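PDB 4PCG: VP1 from Polyomavirus HPyV6, which assembles into the pentamers that build the viral capsid and probably mediates attachment to host cells, the piece studied being its jelly-roll core. Local coordinates for residues 41-46 with 256-261; 95-100 with 111-116; 239-244 with 252-257. One frame throughout, in Å; residues are numbered along the deposited sequence.

Contact 1: 41-46 with 256-261; sequences QSRGAP and SVQAAF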
ATOM      1  N   GLN B  41       1.231  30.318  -7.611  1.00 18.81           N
ATOM      2  CA  GLN B  41       2.506  30.026  -6.985  1.00 20.33           C
ATOM      3  C   GLN B  41       2.404  28.647  -6.375  1.00 16.86           C
ATOM      4  O   GLN B  41       1.337  28.228  -5.939  1.00 18.94           O
ATOM      5  CB  GLN B  41       2.867  31.078  -5.943  1.00 27.40           C
ATOM      6  CG  GLN B  41       1.897  31.250  -4.783  1.00 28.34           C
ATOM      7  CD  GLN B  41       2.285  32.501  -3.984  1.00 42.44           C
ATOM      8  OE1 GLN B  41       2.364  33.600  -4.552  1.00 50.08           O
ATOM      9  NE2 GLN B  41       2.608  32.333  -2.695  1.00 32.66           N
ATOM     10  N   SER B  42       3.511  27.921  -6.377  1.00 18.91           N
ATOM     11  CA  SER B  42       3.468  26.533  -5.899  1.00 18.82           C
ATOM     12  C   SER B  42       3.741  26.379  -4.406  1.00 18.63           C
ATOM     13  O   SER B  42       3.501  25.303  -3.865  1.00 17.96           O
ATOM     14  CB  SER B  42       4.421  25.651  -6.717  1.00 18.77           C
ATOM     15  OG  SER B  42       5.726  26.176  -6.758  1.00 19.02           O
ATOM     16  N   ARG B  43       4.233  27.438  -3.750  1.00 18.54           N
ATOM     17  CA  ARG B  43       4.341  27.467  -2.276  1.00 18.04           C
ATOM     18  C   ARG B  43       3.579  28.657  -1.759  1.00 19.37           C
ATOM     19  O   ARG B  43       3.687  29.745  -2.314  1.00 19.53           O
ATOM     20  CB  ARG B  43       5.802  27.553  -1.835  1.00 21.70           C
ATOM     21  CG  ARG B  43       6.537  26.256  -2.115  1.00 21.10           C
ATOM     22  CD  ARG B  43       7.997  26.348  -1.730  1.00 22.27           C
ATOM     23  NE  ARG B  43       8.679  25.081  -1.985  1.00 19.42           N
ATOM     24  CZ  ARG B  43       9.901  24.802  -1.587  1.00 20.79           C
ATOM     25  NH1 ARG B  43      10.625  25.694  -0.935  1.00 22.84           N
ATOM     26  NH2 ARG B  43      10.408  23.620  -1.847  1.00 20.89           N
ATOM     27  N   GLY B  44       2.793  28.446  -0.713  1.00 17.07           N
ATOM     28  CA  GLY B  44       2.059  29.531  -0.112  1.00 17.03           C
ATOM     29  C   GLY B  44       2.973  30.436   0.683  1.00 17.62           C
ATOM     30  O   GLY B  44       4.154  30.135   0.902  1.00 18.46           O
ATOM     31  N   ALA B  45       2.407  31.553   1.137  1.00 19.14           N
ATOM     32  CA  ALA B  45       3.022  32.345   2.181  1.00 19.15           C
ATOM     33  C   ALA B  45       3.122  31.460   3.434  1.00 17.78           C
ATOM     34  O   ALA B  45       2.375  30.479   3.573  1.00 18.42           O
ATOM     35  CB  ALA B  45       2.178  33.596   2.477  1.00 21.60           C
ATOM     36  N   PRO B  46       4.035  31.794   4.352  1.00 19.52           N
ATOM     37  CA  PRO B  46       4.141  31.002   5.574  1.00 20.25           C
ATOM     38  C   PRO B  46       2.815  30.779   6.290  1.00 18.81           C
ATOM     39  O   PRO B  46       1.991  31.709   6.427  1.00 19.38           O
ATOM     40  CB  PRO B  46       5.070  31.827   6.442  1.00 22.37           C
ATOM     41  CG  PRO B  46       5.922  32.544   5.461  1.00 23.54           C
ATOM     42  CD  PRO B  46       5.000  32.903   4.340  1.00 21.88           C
ATOM     43  N   SER B 256       5.599  26.477   5.044  1.00 19.48           N
ATOM     44  CA  SER B 256       4.646  26.837   3.981  1.00 20.35           C
ATOM     45  C   SER B 256       4.056  25.602   3.336  1.00 17.77           C
ATOM     46  O   SER B 256       4.697  24.551   3.316  1.00 16.67           O
ATOM     47  CB  SER B 256       5.360  27.656   2.910  1.00 21.99           C
ATOM     48  OG  SER B 256       5.914  28.818   3.529  1.00 28.65           O
ATOM     49  N   VAL B 257       2.848  25.734   2.789  1.00 17.30           N
ATOM     50  CA  VAL B 257       2.228  24.657   2.053  1.00 15.73           C
ATOM     51  C   VAL B 257       2.875  24.528   0.667  1.00 17.28           C
ATOM     52  O   VAL B 257       3.086  25.527   0.004  1.00 16.82           O
ATOM     53  CB  VAL B 257       0.725  24.894   1.864  1.00 16.88           C
ATOM     54  CG1 VAL B 257       0.126  23.836   0.952  1.00 18.71           C
ATOM     55  CG2 VAL B 257       0.019  24.921   3.211  1.00 17.10           C
ATOM     56  N   GLN B 258       3.188  23.291   0.266  1.00 16.30           N
ATOM     57  CA  GLN B 258       3.717  22.953  -1.052  1.00 15.33           C
ATOM     58  C   GLN B 258       2.606  22.324  -1.901  1.00 15.80           C
ATOM     59  O   GLN B 258       2.020  21.308  -1.508  1.00 18.14           O
ATOM     60  CB  GLN B 258       4.859  21.931  -0.912  1.00 14.64           C
ATOM     61  CG  GLN B 258       5.390  21.406  -2.233  1.00 17.77           C
ATOM     62  CD  GLN B 258       6.294  22.402  -2.903  1.00 16.21           C
ATOM     63  OE1 GLN B 258       7.373  22.674  -2.402  1.00 20.42           O
ATOM     64  NE2 GLN B 258       5.876  22.948  -4.028  1.00 17.97           N
ATOM     65  N   ALA B 259       2.344  22.927  -3.058  1.00 14.71           N
ATOM     66  CA  ALA B 259       1.438  22.374  -4.050  1.00 15.97           C
ATOM     67  C   ALA B 259       2.249  21.813  -5.226  1.00 16.74           C
ATOM     68  O   ALA B 259       3.432  22.103  -5.383  1.00 16.09           O
ATOM     69  CB  ALA B 259       0.467  23.466  -4.534  1.00 14.91           C
ATOM     70  N   ALA B 260       1.599  21.011  -6.057  1.00 17.02           N
ATOM     71  CA  ALA B 260       2.189  20.610  -7.320  1.00 16.45           C
ATOM     72  C   ALA B 260       2.393  21.835  -8.217  1.00 15.72           C
ATOM     73  O   ALA B 260       1.769  22.907  -8.031  1.00 16.26           O
ATOM     74  CB  ALA B 260       1.304  19.555  -8.008  1.00 16.83           C
ATOM     75  N   PHE B 261       3.278  21.718  -9.192  1.00 14.79           N
ATOM     76  CA  PHE B 261       3.519  22.849 -10.106  1.00 15.00           C
ATOM     77  C   PHE B 261       2.375  23.072 -11.091  1.00 16.79           C
ATOM     78  O   PHE B 261       2.227  24.145 -11.657  1.00 17.46           O
ATOM     79  CB  PHE B 261       4.816  22.675 -10.884  1.00 14.27           C
ATOM     80  CG  PHE B 261       6.039  22.526 -10.027  1.00 18.05           C
ATOM     81  CD1 PHE B 261       6.233  23.327  -8.903  1.00 19.10           C
ATOM     82  CD2 PHE B 261       7.018  21.635 -10.365  1.00 20.60           C
ATOM     83  CE1 PHE B 261       7.376  23.206  -8.132  1.00 21.06           C
ATOM     84  CE2 PHE B 261       8.176  21.497  -9.607  1.00 19.73           C
ATOM     85  CZ  PHE B 261       8.361  22.283  -8.477  1.00 22.66           C
TER
HETATM   86  O   HOH W   1       7.659  25.102  -5.174  1.00 19.49           O
HETATM   87  O   HOH W   2       6.488  30.831   1.978  1.00 35.10           O
HETATM   88  O   HOH W   3       1.368  28.136   2.983  1.00 17.27           O

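Contact 2: 95-100 with 111-116; sequences TPQLGS and AGVEGS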
ATOM      1  N   THR B  95       8.565  17.861  -9.113  1.00 16.52           N
ATOM      2  CA  THR B  95       9.930  17.370  -9.030  1.00 18.62           C
ATOM      3  C   THR B  95      10.239  17.048  -7.552  1.00 17.38           C
ATOM      4  O   THR B  95       9.619  17.622  -6.659  1.00 16.67           O
ATOM      5  CB  THR B  95      10.926  18.463  -9.462  1.00 20.97           C
ATOM      6  OG1 THR B  95      10.686  19.624  -8.661  1.00 20.62           O
ATOM      7  CG2 THR B  95      10.747  18.801 -10.943  1.00 21.23           C
ATOM      8  N   PRO B  96      11.181  16.138  -7.286  1.00 17.73           N
ATOM      9  CA  PRO B  96      11.547  15.866  -5.900  1.00 18.04           C
ATOM     10  C   PRO B  96      12.151  17.089  -5.230  1.00 19.84           C
ATOM     11  O   PRO B  96      12.939  17.796  -5.846  1.00 20.42           O
ATOM     12  CB  PRO B  96      12.572  14.736  -6.011  1.00 20.06           C
ATOM     13  CG  PRO B  96      13.081  14.839  -7.412  1.00 22.03           C
ATOM     14  CD  PRO B  96      11.959  15.321  -8.229  1.00 17.58           C
ATOM     15  N   GLN B  97      11.739  17.332  -3.981  1.00 21.71           N
ATOM     16  CA  GLN B  97      12.234  18.427  -3.189  1.00 21.20           C
ATOM     17  C   GLN B  97      13.184  17.875  -2.124  1.00 21.94           C
ATOM     18  O   GLN B  97      12.807  17.018  -1.328  1.00 23.60           O
ATOM     19  CB  GLN B  97      11.063  19.170  -2.529  1.00 19.88           C
ATOM     20  CG  GLN B  97       9.995  19.635  -3.493  1.00 21.61           C
ATOM     21  CD  GLN B  97      10.511  20.641  -4.497  1.00 26.63           C
ATOM     22  OE1 GLN B  97      10.972  21.726  -4.123  1.00 26.88           O
ATOM     23  NE2 GLN B  97      10.428  20.302  -5.783  1.00 24.41           N
ATOM     24  N   LEU B  98      14.429  18.328  -2.152  1.00 19.26           N
ATOM     25  CA  LEU B  98      15.398  17.968  -1.117  0.50 20.06           C
ATOM     26  C   LEU B  98      15.730  19.257  -0.361  1.00 20.73           C
ATOM     27  O   LEU B  98      14.905  19.721   0.436  1.00 20.67           O
ATOM     28  CB  LEU B  98      16.636  17.285  -1.700  0.50 20.63           C
ATOM     29  CG  LEU B  98      16.521  15.772  -1.897  0.50 20.67           C
ATOM     30  CD1 LEU B  98      15.381  15.437  -2.858  0.50 20.27           C
ATOM     31  CD2 LEU B  98      17.849  15.216  -2.388  0.50 22.62           C
ATOM     32  N   GLY B  99      16.872  19.861  -0.645  1.00 19.49           N
ATOM     33  CA  GLY B  99      17.352  21.074   0.063  1.00 21.66           C
ATOM     34  C   GLY B  99      16.534  22.317  -0.262  1.00 23.29           C
ATOM     35  O   GLY B  99      16.599  23.311   0.463  1.00 22.81           O
ATOM     36  N   SER B 100      15.759  22.275  -1.339  1.00 19.18           N
ATOM     37  CA  SER B 100      14.844  23.376  -1.676  1.00 20.27           C
ATOM     38  C   SER B 100      13.832  23.649  -0.563  1.00 19.94           C
ATOM     39  O   SER B 100      13.256  24.749  -0.505  1.00 20.90           O
ATOM     40  CB  SER B 100      14.056  23.088  -2.963  1.00 20.45           C
ATOM     41  OG  SER B 100      13.068  22.086  -2.746  1.00 19.01           O
ATOM     42  N   ALA B 111      15.063  18.351   4.314  1.00 21.08           N
ATOM     43  CA  ALA B 111      13.743  18.192   4.895  1.00 19.92           C
ATOM     44  C   ALA B 111      12.751  17.532   3.945  1.00 19.64           C
ATOM     45  O   ALA B 111      11.881  16.773   4.374  1.00 22.19           O
ATOM     46  CB  ALA B 111      13.194  19.542   5.316  1.00 21.86           C
ATOM     47  N   GLY B 112      12.862  17.865   2.673  1.00 20.00           N
ATOM     48  CA  GLY B 112      11.860  17.497   1.700  1.00 20.49           C
ATOM     49  C   GLY B 112      10.466  18.044   1.973  1.00 21.03           C
ATOM     50  O   GLY B 112      10.247  18.937   2.799  1.00 19.41           O
ATOM     51  N   VAL B 113       9.512  17.493   1.256  1.00 16.51           N
ATOM     52  CA  VAL B 113       8.116  17.839   1.469  1.00 16.00           C
ATOM     53  C   VAL B 113       7.440  16.708   2.225  1.00 18.24           C
ATOM     54  O   VAL B 113       7.631  15.511   1.931  1.00 18.05           O
ATOM     55  CB  VAL B 113       7.392  18.205   0.152  1.00 19.14           C
ATOM     56  CG1 VAL B 113       7.619  17.178  -0.919  1.00 23.70           C
ATOM     57  CG2 VAL B 113       5.900  18.433   0.407  1.00 17.60           C
ATOM     58  N   GLU B 114       6.696  17.080   3.262  1.00 18.85           N
ATOM     59  CA  GLU B 114       5.917  16.101   4.009  1.00 18.47           C
ATOM     60  C   GLU B 114       4.795  16.783   4.773  1.00 19.27           C
ATOM     61  O   GLU B 114       4.870  17.977   5.091  1.00 16.18           O
ATOM     62  CB  GLU B 114       6.802  15.284   4.949  1.00 27.65           C
ATOM     63  CG  GLU B 114       7.644  16.119   5.885  1.00 24.53           C
ATOM     64  CD  GLU B 114       8.703  15.332   6.676  1.00 37.32           C
ATOM     65  OE1 GLU B 114       9.186  14.238   6.276  1.00 32.85           O
ATOM     66  OE2 GLU B 114       9.052  15.830   7.764  1.00 31.01           O
ATOM     67  N   GLY B 115       3.745  16.018   5.032  1.00 16.88           N
ATOM     68  CA  GLY B 115       2.603  16.533   5.775  1.00 18.17           C
ATOM     69  C   GLY B 115       1.301  16.070   5.166  1.00 17.30           C
ATOM     70  O   GLY B 115       1.272  15.118   4.346  1.00 15.50           O
ATOM     71  N   SER B 116       0.224  16.739   5.568  1.00 15.28           N
ATOM     72  CA  SER B 116      -1.106  16.395   5.073  1.00 17.99           C
ATOM     73  C   SER B 116      -1.269  16.790   3.614  1.00 14.10           C
ATOM     74  O   SER B 116      -0.694  17.767   3.158  1.00 15.24           O
ATOM     75  CB  SER B 116      -2.199  17.018   5.958  1.00 18.29           C
ATOM     76  OG  SER B 116      -2.209  16.343   7.209  1.00 19.01           O
TER
HETATM   77  O   HOH W   4      10.664  15.637  -0.677  1.00 19.36           O

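Contact 3: 239-244 with 252-257; sequences VGYAGN and SQQRSV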
ATOM      1  N   VAL B 239       6.773  22.591   3.584  1.00 17.27           N
ATOM      2  CA  VAL B 239       8.192  22.784   3.340  1.00 18.30           C
ATOM      3  C   VAL B 239       8.705  23.990   4.135  1.00 22.55           C
ATOM      4  O   VAL B 239       7.910  24.819   4.608  1.00 20.05           O
ATOM      5  CB  VAL B 239       8.471  22.991   1.832  1.00 17.89           C
ATOM      6  CG1 VAL B 239       8.212  21.725   1.025  1.00 17.03           C
ATOM      7  CG2 VAL B 239       7.656  24.159   1.264  1.00 17.90           C
ATOM      8  N   GLY B 240      10.021  24.032   4.330  1.00 20.05           N
ATOM      9  CA  GLY B 240      10.726  25.188   4.848  1.00 20.59           C
ATOM     10  C   GLY B 240      11.294  26.028   3.714  1.00 26.47           C
ATOM     11  O   GLY B 240      10.889  25.900   2.535  1.00 22.60           O
ATOM     12  N   TYR B 241      12.221  26.891   4.097  1.00 25.68           N
ATOM     13  CA  TYR B 241      12.951  27.788   3.198  1.00 31.33           C
ATOM     14  C   TYR B 241      14.282  27.129   2.817  1.00 27.66           C
ATOM     15  O   TYR B 241      15.056  26.687   3.684  1.00 26.33           O
ATOM     16  CB  TYR B 241      13.288  29.105   3.948  1.00 31.26           C
ATOM     17  CG  TYR B 241      12.194  30.164   4.059  1.00 35.16           C
ATOM     18  CD1 TYR B 241      10.894  29.929   3.653  1.00 33.40           C
ATOM     19  CD2 TYR B 241      12.488  31.435   4.599  1.00 43.31           C
ATOM     20  CE1 TYR B 241       9.908  30.922   3.758  1.00 33.25           C
ATOM     21  CE2 TYR B 241      11.510  32.426   4.704  1.00 39.17           C
ATOM     22  CZ  TYR B 241      10.216  32.155   4.274  1.00 38.82           C
ATOM     23  OH  TYR B 241       9.220  33.103   4.359  1.00 42.40           O
ATOM     24  N   ALA B 242      14.609  27.146   1.536  1.00 30.10           N
ATOM     25  CA  ALA B 242      15.935  26.675   1.093  1.00 30.24           C
ATOM     26  C   ALA B 242      17.096  27.307   1.863  1.00 33.77           C
ATOM     27  O   ALA B 242      17.126  28.524   2.051  1.00 31.71           O
ATOM     28  CB  ALA B 242      16.092  26.913  -0.402  1.00 32.96           C
ATOM     29  N   GLY B 243      18.024  26.466   2.329  1.00 28.92           N
ATOM     30  CA  GLY B 243      19.188  26.860   3.083  1.00 30.71           C
ATOM     31  C   GLY B 243      19.006  27.135   4.577  1.00 32.87           C
ATOM     32  O   GLY B 243      19.946  27.559   5.249  1.00 29.60           O
ATOM     33  N   ASN B 244      17.785  26.936   5.075  1.00 29.65           N
ATOM     34  CA  ASN B 244      17.420  27.160   6.480  1.00 29.38           C
ATOM     35  C   ASN B 244      16.943  25.876   7.141  1.00 26.53           C
ATOM     36  O   ASN B 244      16.400  24.997   6.462  1.00 23.62           O
ATOM     37  CB  ASN B 244      16.270  28.166   6.553  1.00 29.62           C
ATOM     38  CG  ASN B 244      16.713  29.582   6.236  1.00 37.73           C
ATOM     39  OD1 ASN B 244      17.878  29.827   5.984  1.00 38.93           O
ATOM     40  ND2 ASN B 244      15.773  30.530   6.290  1.00 38.75           N
ATOM     41  N   SER B 252       9.304  27.823  12.817  1.00 33.38           N
ATOM     42  CA  SER B 252       7.896  27.565  12.507  1.00 39.88           C
ATOM     43  C   SER B 252       7.338  28.692  11.638  1.00 37.99           C
ATOM     44  O   SER B 252       6.519  28.479  10.754  1.00 36.11           O
ATOM     45  CB  SER B 252       7.077  27.395  13.799  1.00 39.35           C
ATOM     46  OG  SER B 252       7.231  28.493  14.668  1.00 40.64           O
ATOM     47  N   GLN B 253       7.820  29.898  11.873  1.00 36.00           N
ATOM     48  CA  GLN B 253       7.366  31.062  11.093  1.00 39.16           C
ATOM     49  C   GLN B 253       7.710  31.017   9.582  1.00 42.44           C
ATOM     50  O   GLN B 253       7.342  31.933   8.834  1.00 38.39           O
ATOM     51  CB  GLN B 253       7.875  32.376  11.735  1.00 40.08           C
ATOM     52  CG  GLN B 253       9.302  32.800  11.373  1.00 52.69           C
ATOM     53  CD  GLN B 253      10.427  32.038  12.082  1.00 58.75           C
ATOM     54  OE1 GLN B 253      11.591  32.174  11.697  1.00 63.93           O
ATOM     55  NE2 GLN B 253      10.102  31.257  13.122  1.00 45.69           N
ATOM     56  N   GLN B 254       8.420  29.979   9.132  1.00 32.63           N
ATOM     57  CA  GLN B 254       8.780  29.886   7.734  1.00 33.02           C
ATOM     58  C   GLN B 254       8.113  28.703   7.018  1.00 25.38           C
ATOM     59  O   GLN B 254       8.279  28.561   5.828  1.00 29.01           O
ATOM     60  CB  GLN B 254      10.311  29.823   7.590  1.00 31.62           C
ATOM     61  CG  GLN B 254      11.015  31.139   7.916  1.00 40.36           C
ATOM     62  CD  GLN B 254      12.537  31.047   7.849  1.00 40.37           C
ATOM     63  OE1 GLN B 254      13.110  30.046   7.423  1.00 35.21           O
ATOM     64  NE2 GLN B 254      13.196  32.102   8.277  1.00 39.61           N
ATOM     65  N   ARG B 255       7.333  27.906   7.739  1.00 24.13           N
ATOM     66  CA  ARG B 255       6.760  26.676   7.192  1.00 26.42           C
ATOM     67  C   ARG B 255       5.580  26.993   6.267  1.00 23.46           C
ATOM     68  O   ARG B 255       4.706  27.728   6.668  1.00 20.43           O
ATOM     69  CB  ARG B 255       6.305  25.820   8.363  1.00 34.35           C
ATOM     70  CG  ARG B 255       6.109  24.370   8.032  1.00 32.54           C
ATOM     71  CD  ARG B 255       7.269  23.503   8.510  1.00 28.31           C
ATOM     72  NE  ARG B 255       6.984  22.111   8.145  1.00 23.83           N
ATOM     73  CZ  ARG B 255       7.764  21.334   7.399  1.00 23.47           C
ATOM     74  NH1 ARG B 255       8.943  21.757   6.952  1.00 23.22           N
ATOM     75  NH2 ARG B 255       7.386  20.086   7.145  1.00 23.98           N
ATOM     76  N   SER B 256       5.599  26.477   5.044  1.00 19.48           N
ATOM     77  CA  SER B 256       4.646  26.837   3.981  1.00 20.35           C
ATOM     78  C   SER B 256       4.056  25.602   3.336  1.00 17.77           C
ATOM     79  O   SER B 256       4.697  24.551   3.316  1.00 16.67           O
ATOM     80  CB  SER B 256       5.360  27.656   2.910  1.00 21.99           C
ATOM     81  OG  SER B 256       5.914  28.818   3.529  1.00 28.65           O
ATOM     82  N   VAL B 257       2.848  25.734   2.789  1.00 17.30           N
ATOM     83  CA  VAL B 257       2.228  24.657   2.053  1.00 15.73           C
ATOM     84  C   VAL B 257       2.875  24.528   0.667  1.00 17.28           C
ATOM     85  O   VAL B 257       3.086  25.527   0.004  1.00 16.82           O
ATOM     86  CB  VAL B 257       0.725  24.894   1.864  1.00 16.88           C
ATOM     87  CG1 VAL B 257       0.126  23.836   0.952  1.00 18.71           C
ATOM     88  CG2 VAL B 257       0.019  24.921   3.211  1.00 17.10           C
TER
HETATM   89  O   HOH W   5       8.592  27.792   2.896  1.00 43.27           O
HETATM   90  O   HOH W   6      12.693  27.252   7.200  1.00 27.53           O

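Contact 1: 41-46 with 256-261
Gln258 leaves the backbone with CG trans to N and then bends sharply at chi2 (77°), which raises its amide to Arg43, whose chain runs extended from CG to NE. The guanidinium and amide planes are turned 69° apart, and OE1 of Gln258 sits at the guanidinium edge. It accepts a hydrogen bond there from Arg43 NE (NE to OE1 2.8 Å), reached from a direction tilted out of the carbonyl plane, and a weak second one from Arg43 NH2. The other end of the amide is tied within its own segment: Gln258 NE2 gives Ala259 O a nearly straight bond of 2.9 Å, in the amide plane and on a lone pair of the carbonyl. With both ends engaged the amide cannot easily turn, and its oxygen stays directed at the arginine. NH1 of Arg43 reaches on to Ser100 O.

Alongside this pair the two backbones run in opposite directions. Ala259 N bonds to Ser42 O at 2.8 Å, and Gly44 N to Val257 O at 3.0 Å. The loop 41-46 thus lies along one side of strand 256-274 of the jelly roll, while Ser256 and Gln258 turn their own backbone groups to strand 227-239. Water extends the pairing beyond the direct bonds, one molecule linking Ala45 O to Val257 N and another Gly44 O to Ser256 OG.

At the other end Ser42 meets the Phe261 ring at its edge, with OG 3.6 Å from CD1. Its hydroxyl is bonded to Ser156 O of the second subunit and also accepts from a water (2.7 Å from Ser42 OG) that in turn accepts a hydrogen bond from Gln258 NE2.

Contact 2: 95-100 with 111-116
The chain returns past itself at Leu98 and Gly112, whose CA atoms lie 4.5 Å apart, in a backbone approach made without a direct hydrogen bond. Instead Gln97 O faces CA of Gly112 at 3.2 Å in a CA-H...O contact. Gly112 takes a positive phi (60°), a conformation that favours glycine. One water completes the join: it donates to Gln97 O at 2.6 Å and accepts from Val113 N at 2.9 Å, satisfying two buried backbone groups.

Among the side chains, CG of Gln97 packs against CG1 of Val113 at 4.3 Å. All three torsions of Gln97 lie near −60°, and this coiling folds its amide back over its own segment instead of sending it across. Gln97 NE2 gives Thr95 O a straight bond (2.9 Å) that lies in the amide plane but reaches the acceptor from above its carbonyl plane. Ser100 OG donates to OE1 from above the plane of that carbonyl. Bonds at both ends fix the rotation of the amide and link Thr95, Gln97 and Ser100 within the one segment. Gln97 and Val113 also both rest on Gln258 of strand 256-274.

Outside the pair, the second subunit is close by: its Tyr47 OH bonds to Gly99 N, and its Ser197 N to Glu114 OE1. The contact draws together the two ends of a connection between strands 79-93 and 117-124, with the short strands 103-104 and 109-110 between them: an elaborated interstrand loop of a viral jelly roll, buried where neighbouring VP1 subunits meet in the pentamer.

Contact 3: 239-244 with 252-257
Gln254 lies flat across the ring of Tyr241, with the amide and ring planes only 15° apart. Its CG stands over one face, 3.8 Å from the centroid of the Tyr241 ring, a CH-pi contact displaced toward the rim. The chain crosses the tyrosine at about a right angle, and its extension beyond CG (chi2 177°) carries the amide over the CD2 side of the ring to Asn244. There Asn244 ND2 donates to Gln254 OE1 at 2.9 Å, with the oxygen in the plane of the asparagine amide. A water donates to the same oxygen, 2.8 Å from Gln254 OE1, and accepts from Tyr241 N.

Behind these groups, a type II turn from Tyr241 to Asn244, with Gly243 at positive phi, sets tyrosine and asparagine side by side. The base is fixed by a hydrogen-bonded antiparallel pair: Val239 N to Ser256 O and Ser256 N to Val239 O, both 2.9 Å. The two segments thus close the long loop that joins strands 227-239 and 256-274, neighbours in the jelly-roll sheet. Arg255 lays a face of its guanidinium over Val239 N, while NE bonds to Thr109 OG1 of the third subunit and NH1 to Thr246 OG1.

Farther out, Arg139 of the second subunit makes a cation-pi contact with Tyr241. The chemistry therefore changes along the loop: backbone pairing sets its root, whereas in its outer part a glutamine offers carbon to a ring, and its amide, whose oxygen accepts from two donors, is probably kept in the stacked pose.

Overall arrangement
Contacts 1 and 3 share Ser256 and Val257 on strand 256-274, which bonds to loop 41-46 in contact 1 and to the end of strand 227-239 in contact 3. Contact 2 uses neither strand but packs alongside: Val113 touches Gln258 and Val239, and the carbonyl oxygens of Gly99 and Ser100 pack on CB of Ala242. Contacts 1 and 2 are largely buried, the first rich in direct hydrogen bonds, the second small and joined by a water and a CA-H...O approach. Contact 3, farthest from the chain's centre, is partly exposed toward its loop, where an aromatic face and amides take over from sheet pairing. All three touch the second subunit, placing them at the pentamer interface.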